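WGR domain-containing protein (Bacteroides fragilis, PDB 2RA8) is of unknown function but joins an N-terminal WGR domain to a leucine-rich-repeat domain built on a long parallel beta sheet. Local coordinates at residues 94-98 / 126-131; 138-144 / 167-173; 8-13 / 76-80. All coordinates share one frame; numbering follows the deposited sequence.

Contact 1 of 3, residues 94-98 / 126-131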
# COMPACT_ATOMS: atom_id res chain seq x y z
N VAL A 94 9.84 26.10 9.37
CA VAL A 94 10.88 25.51 8.54
C VAL A 94 10.55 25.63 7.07
O VAL A 94 9.42 25.40 6.65
CB VAL A 94 11.11 24.02 8.90
CG1 VAL A 94 12.09 23.39 7.93
CG2 VAL A 94 11.66 23.92 10.32
N ASN A 95 11.56 25.99 6.28
CA ASN A 95 11.43 26.17 4.84
C ASN A 95 12.05 24.97 4.15
O ASN A 95 13.24 24.72 4.31
CB ASN A 95 12.15 27.47 4.44
CG ASN A 95 12.26 27.65 2.94
OD1 ASN A 95 12.94 26.88 2.26
ND2 ASN A 95 11.59 28.68 2.42
N LEU A 96 11.26 24.23 3.37
CA LEU A 96 11.76 23.03 2.68
C LEU A 96 13.01 23.26 1.89
O LEU A 96 13.93 22.44 1.92
CB LEU A 96 10.68 22.45 1.75
CG LEU A 96 11.08 21.18 0.98
CD1 LEU A 96 11.45 20.07 1.96
CD2 LEU A 96 9.94 20.72 0.08
N MSE A 97 13.06 24.35 1.14
CA MSE A 97 14.23 24.64 0.33
C MSE A 97 15.46 24.78 1.17
O MSE A 97 16.57 24.49 0.72
CB MSE A 97 14.02 25.91 -0.47
CG MSE A 97 13.48 25.65 -1.86
SE MSE A 97 14.88 24.94 -2.98
CE MSE A 97 14.19 23.19 -3.40
N ASP A 98 15.29 25.21 2.42
CA ASP A 98 16.42 25.36 3.32
C ASP A 98 16.89 24.00 3.79
O ASP A 98 18.09 23.81 4.02
CB ASP A 98 16.06 26.22 4.54
CG ASP A 98 15.90 27.69 4.18
OD1 ASP A 98 16.70 28.20 3.36
OD2 ASP A 98 14.99 28.34 4.73
N ASP A 126 8.54 28.29 -4.52
CA ASP A 126 9.75 28.46 -3.73
C ASP A 126 10.78 27.43 -4.08
O ASP A 126 11.98 27.72 -4.15
CB ASP A 126 9.44 28.34 -2.23
CG ASP A 126 8.91 29.63 -1.64
OD1 ASP A 126 8.05 30.26 -2.28
OD2 ASP A 126 9.35 29.99 -0.53
N ILE A 127 10.31 26.21 -4.30
CA ILE A 127 11.17 25.09 -4.64
C ILE A 127 11.74 25.29 -6.03
O ILE A 127 12.95 25.19 -6.24
CB ILE A 127 10.39 23.77 -4.58
CG1 ILE A 127 9.57 23.71 -3.26
CG2 ILE A 127 11.34 22.60 -4.69
CD1 ILE A 127 10.42 23.81 -1.99
N ALA A 128 10.88 25.59 -7.00
CA ALA A 128 11.35 25.80 -8.36
C ALA A 128 12.33 26.96 -8.40
O ALA A 128 13.40 26.86 -9.01
CB ALA A 128 10.19 26.07 -9.29
N ASP A 129 11.97 28.07 -7.75
CA ASP A 129 12.81 29.26 -7.71
C ASP A 129 14.10 28.99 -6.98
O ASP A 129 15.18 29.38 -7.45
CB ASP A 129 12.08 30.41 -7.02
CG ASP A 129 10.99 31.02 -7.89
OD1 ASP A 129 10.26 30.26 -8.56
OD2 ASP A 129 10.85 32.26 -7.89
N GLY A 130 14.00 28.32 -5.84
CA GLY A 130 15.18 27.99 -5.06
C GLY A 130 16.18 27.19 -5.88
O GLY A 130 17.38 27.47 -5.84
N ILE A 131 15.71 26.19 -6.61
CA ILE A 131 16.61 25.38 -7.43
C ILE A 131 17.23 26.20 -8.53
O ILE A 131 18.44 26.17 -8.73
CB ILE A 131 15.86 24.15 -8.04
CG1 ILE A 131 15.55 23.13 -6.93
CG2 ILE A 131 16.70 23.52 -9.14
CD1 ILE A 131 14.57 22.02 -7.37
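M97, a selenomethionine, lays its selenium directly on the backbone of the facing helix: SE sits 3.7 Å from CA of G130, where no side chain stands between. This is a knob-into-hole contact between helices 96-102 and 125-132, two of the helices that flank the parallel sheet of the leucine-rich-repeat domain. The hole is formed by D126, I127, G130 and I131. The bends of the M97 chain at chi2 (-74°) and again at chi3 bring SE and the methyl down among these four residues. Its CG comes within 3.4 Å of O of D126, an oxygen already taken by N of G130, while the methyl points toward I131, though the exact position of CE is uncertain. I127 stands beside the knob, and its CD1 fits between two residues of the opposite helix, 3.6 Å from CG of M97 and 3.8 Å from CD2 of L96. Deeper in, I127 and I131 both rest on W146 of strand 143-146, so the apolar side of the pair continues onto the sheet. On the solvent side, ND2 of N95 comes within 3.9 Å of OD2 of D126, with amide and carboxylate planes 35° apart. N95 is the N-cap residue immediately before helix 96-102. With its CG anti to the backbone N (chi1 172°), it turns its amide back over the first turn, OD1 accepting from N of D98 at 2.9 Å.

Contact 2 of 3, residues 138-144 / 167-173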
# COMPACT_ATOMS: atom_id res chain seq x y z
N PHE A 138 22.50 21.66 -7.84
CA PHE A 138 21.63 20.61 -8.38
C PHE A 138 22.02 20.21 -9.78
O PHE A 138 21.40 19.33 -10.39
CB PHE A 138 20.16 21.08 -8.40
CG PHE A 138 19.61 21.47 -7.05
CD1 PHE A 138 19.83 22.75 -6.54
CD2 PHE A 138 18.89 20.56 -6.29
CE1 PHE A 138 19.32 23.10 -5.28
CE2 PHE A 138 18.38 20.90 -5.04
CZ PHE A 138 18.60 22.18 -4.54
N ALA A 139 23.07 20.84 -10.30
CA ALA A 139 23.52 20.54 -11.65
C ALA A 139 23.94 19.10 -11.82
O ALA A 139 23.97 18.60 -12.95
CB ALA A 139 24.67 21.47 -12.02
N HIS A 140 24.25 18.42 -10.72
CA HIS A 140 24.70 17.03 -10.79
C HIS A 140 23.65 15.92 -10.81
O HIS A 140 23.95 14.79 -11.20
CB HIS A 140 25.68 16.74 -9.63
CG HIS A 140 25.02 16.62 -8.29
ND1 HIS A 140 24.64 17.72 -7.54
CD2 HIS A 140 24.71 15.53 -7.54
CE1 HIS A 140 24.12 17.31 -6.39
NE2 HIS A 140 24.16 15.99 -6.37
N PHE A 141 22.43 16.23 -10.41
CA PHE A 141 21.39 15.20 -10.36
C PHE A 141 21.04 14.51 -11.67
O PHE A 141 20.98 15.13 -12.73
CB PHE A 141 20.13 15.79 -9.72
CG PHE A 141 20.24 15.94 -8.24
CD1 PHE A 141 20.11 14.83 -7.41
CD2 PHE A 141 20.49 17.18 -7.67
CE1 PHE A 141 20.23 14.96 -6.04
CE2 PHE A 141 20.61 17.30 -6.29
CZ PHE A 141 20.49 16.19 -5.48
N GLU A 142 20.82 13.20 -11.57
CA GLU A 142 20.48 12.38 -12.73
C GLU A 142 19.05 11.92 -12.69
O GLU A 142 18.52 11.43 -13.69
CB GLU A 142 21.41 11.17 -12.79
CG GLU A 142 22.89 11.56 -12.69
CD GLU A 142 23.82 10.39 -12.88
OE1 GLU A 142 23.41 9.25 -12.59
OE2 GLU A 142 24.98 10.63 -13.29
N GLY A 143 18.41 12.06 -11.54
CA GLY A 143 17.03 11.65 -11.41
C GLY A 143 16.25 12.62 -10.55
O GLY A 143 16.74 13.08 -9.53
N LEU A 144 15.02 12.93 -10.97
CA LEU A 144 14.16 13.84 -10.23
C LEU A 144 12.74 13.33 -10.18
O LEU A 144 12.13 13.05 -11.21
CB LEU A 144 14.16 15.23 -10.90
CG LEU A 144 13.11 16.23 -10.38
CD1 LEU A 144 13.35 16.52 -8.90
CD2 LEU A 144 13.17 17.52 -11.20
N VAL A 167 13.55 24.57 -13.91
CA VAL A 167 14.15 23.59 -13.00
C VAL A 167 14.84 22.54 -13.82
O VAL A 167 15.96 22.13 -13.49
CB VAL A 167 13.08 22.94 -12.09
CG1 VAL A 167 13.69 21.79 -11.31
CG2 VAL A 167 12.52 23.99 -11.13
N LEU A 168 14.20 22.09 -14.89
CA LEU A 168 14.80 21.09 -15.75
C LEU A 168 16.03 21.68 -16.43
O LEU A 168 17.00 20.96 -16.69
CB LEU A 168 13.79 20.60 -16.81
CG LEU A 168 12.50 19.97 -16.24
CD1 LEU A 168 11.61 19.54 -17.39
CD2 LEU A 168 12.82 18.77 -15.35
N ASP A 169 16.01 22.98 -16.71
CA ASP A 169 17.16 23.63 -17.35
C ASP A 169 18.35 23.69 -16.42
O ASP A 169 19.49 23.69 -16.88
CB ASP A 169 16.81 25.05 -17.82
CG ASP A 169 15.77 25.08 -18.93
OD1 ASP A 169 15.52 24.02 -19.56
OD2 ASP A 169 15.21 26.17 -19.19
N ALA A 170 18.09 23.76 -15.12
CA ALA A 170 19.15 23.81 -14.10
C ALA A 170 19.73 22.42 -13.79
O ALA A 170 20.70 22.29 -13.04
CB ALA A 170 18.61 24.46 -12.81
N MSE A 171 19.15 21.38 -14.37
CA MSE A 171 19.62 20.01 -14.16
C MSE A 171 19.88 19.38 -15.49
O MSE A 171 19.13 18.51 -15.93
CB MSE A 171 18.57 19.21 -13.38
CG MSE A 171 18.32 19.80 -12.01
SE MSE A 171 17.20 18.62 -10.90
CE MSE A 171 16.27 19.96 -9.89
N PRO A 172 20.96 19.79 -16.16
CA PRO A 172 21.28 19.23 -17.47
C PRO A 172 21.69 17.78 -17.52
O PRO A 172 21.71 17.18 -18.59
CB PRO A 172 22.38 20.17 -17.99
CG PRO A 172 23.09 20.59 -16.72
CD PRO A 172 21.94 20.82 -15.75
N LEU A 173 22.00 17.20 -16.36
CA LEU A 173 22.41 15.80 -16.31
C LEU A 173 21.28 14.83 -16.01
O LEU A 173 21.49 13.61 -15.99
CB LEU A 173 23.54 15.62 -15.27
CG LEU A 173 25.00 15.54 -15.76
CD1 LEU A 173 25.24 16.45 -16.96
CD2 LEU A 173 25.94 15.90 -14.60
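M171, a selenomethionine, runs up between F138, F141 and L144, with its CG 3.5 Å from O of F138. Its chain is extended as far as SE and bends at chi3 (-147°), which leaves SE 4.2 Å from CB of F141 and CE at the same distance from CD2 of L144. The L144 side chain meets it at about a right angle, and the same CD2 also touches V167 and L168. At the more open end L173 lies along a row of carbonyls: its CB is 3.6 Å from O of F141 and its CD2 is 3.7 Å from O of A139. Between these two ends the backbones come close, with CA of A139 only 3.6 Å from O of A170, a buried oxygen that finds no polar partner in the model. A type I turn from F138 to F141, closed by N of F141 bonding to O of F138 at 3.3 Å, shapes the first segment. Backbone bonds from E142 and G143 position it, to K110 and I112 on one side and N175 and N176 on the other. H140 and F141 overlap off-centre, each ring placing an atom over the rim of the other's face, and a weak bond joins NE2 of H140 to O of L106. The contact belongs to the beta-alpha-beta unit of strand 143-146, helix 165-169 and strand 176-180; helix 125-132 packs on it, and I112 of strand 111-114 backs F141 and L144.

Contact 3 of 3, residues 8-13 / 76-80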
# COMPACT_ATOMS: atom_id res chain seq x y z
N GLN A 8 18.51 -0.23 -6.25
CA GLN A 8 18.48 1.23 -6.12
C GLN A 8 17.51 1.96 -7.03
O GLN A 8 17.57 1.81 -8.26
CB GLN A 8 19.86 1.82 -6.41
CG GLN A 8 20.92 1.64 -5.34
CD GLN A 8 22.26 2.18 -5.79
OE1 GLN A 8 22.83 1.68 -6.77
NE2 GLN A 8 22.77 3.20 -5.12
N ASP A 9 16.61 2.73 -6.44
CA ASP A 9 15.69 3.57 -7.21
C ASP A 9 15.43 4.81 -6.38
O ASP A 9 16.16 5.05 -5.41
CB ASP A 9 14.40 2.81 -7.60
CG ASP A 9 13.50 2.47 -6.43
OD1 ASP A 9 13.82 2.81 -5.28
OD2 ASP A 9 12.45 1.85 -6.68
N PHE A 10 14.44 5.61 -6.75
CA PHE A 10 14.16 6.83 -5.99
C PHE A 10 13.91 6.59 -4.51
O PHE A 10 14.25 7.43 -3.67
CB PHE A 10 12.93 7.57 -6.58
CG PHE A 10 13.19 8.32 -7.86
CD1 PHE A 10 14.08 9.39 -7.90
CD2 PHE A 10 12.49 7.99 -9.03
CE1 PHE A 10 14.28 10.12 -9.07
CE2 PHE A 10 12.69 8.71 -10.20
CZ PHE A 10 13.58 9.78 -10.23
N LYS A 11 13.33 5.44 -4.17
CA LYS A 11 13.00 5.15 -2.77
C LYS A 11 13.87 4.14 -2.04
O LYS A 11 14.09 4.28 -0.83
CB LYS A 11 11.55 4.72 -2.68
N SER A 12 14.38 3.13 -2.75
CA SER A 12 15.22 2.11 -2.12
C SER A 12 16.67 2.19 -2.48
O SER A 12 17.04 2.34 -3.64
CB SER A 12 14.73 0.70 -2.50
OG SER A 12 13.40 0.50 -2.08
N GLN A 13 17.52 2.07 -1.46
CA GLN A 13 18.96 2.10 -1.63
C GLN A 13 19.41 1.01 -0.68
O GLN A 13 19.81 1.27 0.45
CB GLN A 13 19.52 3.46 -1.19
CG GLN A 13 19.02 4.64 -2.04
CD GLN A 13 19.67 4.69 -3.42
OE1 GLN A 13 19.00 4.84 -4.44
NE2 GLN A 13 21.00 4.56 -3.44
N MSE A 76 29.42 1.21 -1.21
CA MSE A 76 28.37 2.03 -1.80
C MSE A 76 27.59 2.79 -0.76
O MSE A 76 27.39 2.31 0.36
CB MSE A 76 27.41 1.17 -2.63
CG MSE A 76 28.01 0.65 -3.94
SE MSE A 76 26.78 -0.49 -4.95
CE MSE A 76 25.65 0.90 -5.68
N LYS A 77 27.14 3.99 -1.12
CA LYS A 77 26.37 4.82 -0.20
C LYS A 77 25.03 5.15 -0.78
O LYS A 77 24.83 5.01 -1.99
CB LYS A 77 27.12 6.14 0.07
CG LYS A 77 28.53 5.97 0.62
CD LYS A 77 28.53 5.50 2.07
CE LYS A 77 29.93 5.09 2.50
NZ LYS A 77 30.93 6.14 2.16
N VAL A 78 24.10 5.57 0.08
CA VAL A 78 22.76 5.95 -0.37
C VAL A 78 22.93 7.09 -1.35
O VAL A 78 23.62 8.06 -1.05
CB VAL A 78 21.88 6.44 0.81
CG1 VAL A 78 20.54 6.94 0.30
CG2 VAL A 78 21.67 5.32 1.81
N GLU A 79 22.33 6.99 -2.53
CA GLU A 79 22.47 8.07 -3.50
C GLU A 79 21.14 8.61 -3.96
O GLU A 79 21.06 9.25 -5.01
CB GLU A 79 23.31 7.62 -4.71
CG GLU A 79 22.69 6.52 -5.52
CD GLU A 79 23.52 6.16 -6.73
OE1 GLU A 79 22.96 5.52 -7.65
OE2 GLU A 79 24.72 6.51 -6.77
N ALA A 80 20.10 8.37 -3.17
CA ALA A 80 18.76 8.86 -3.47
C ALA A 80 18.15 9.33 -2.19
O ALA A 80 18.38 8.73 -1.13
CB ALA A 80 17.89 7.75 -4.08
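The beta hairpin formed by strands 3-8 and 13-21 of the WGR domain packs, through Q8, Q13 and its turn, against residues 76-80, the connection that leads into edge strand 80-83 of the leucine-rich-repeat sheet. It is a join between the two sheets of the chain. Q13 lies across the connection with its aliphatic part: CG is 3.6 Å from CG1 of V78 and 3.9 Å from CB of A80. The methyl of A80 in turn points at the hairpin turn, with its CB 3.5 Å from O of D9 and 3.7 Å from O of F10. E79 has its CG between the backbone N and the carbonyl carbon (chi1 65°), which swings the side chain over to the two glutamines. Its carboxylate lies beside the Q8 amide, the two planes 20° apart, although the chains themselves cross at about a right angle. On the far flank the methyl end of the selenomethionine M76 closes on the same amide, CE lying 3.6 Å from CD of Q8. Backbone bonds from E79 to K110 and Q111 tie the connection to the start of strand 111-114, while S12 touches E152 of the second subunit. D9 shapes the turn by forming an Asx turn and Asx motif, its OD1 accepting from two amides: N of K11 from above the carboxylate plane at 2.9 Å, and N of S12 at 2.6 Å, nearly straight at 174°.

How the contacts relate
Contacts 1 and 2 adjoin in the leucine-rich-repeat domain and touch each other: I131 of contact 1 meets F138, V167 and M171 of contact 2, and A128 meets V167. Both are largely apolar, with a selenomethionine filling space, though contact 1 pairs two helices and contact 2 pairs a turn and strand with helix 165-169 and the loop that follows it. Contact 1 buries L96, M97, I127 and I131 and leaves D126 exposed; contact 2 buries seven of twelve touching residues, with P172 and L173 exposed. In contact 3, built on glutamines, a glutamate and backbone carbonyls, only Q13 and A80 are buried. It reaches contact 2 through F10, whose CE1 lies 3.5 Å from N of L144, but stays about 12 Å from contact 1 at the nearest atoms.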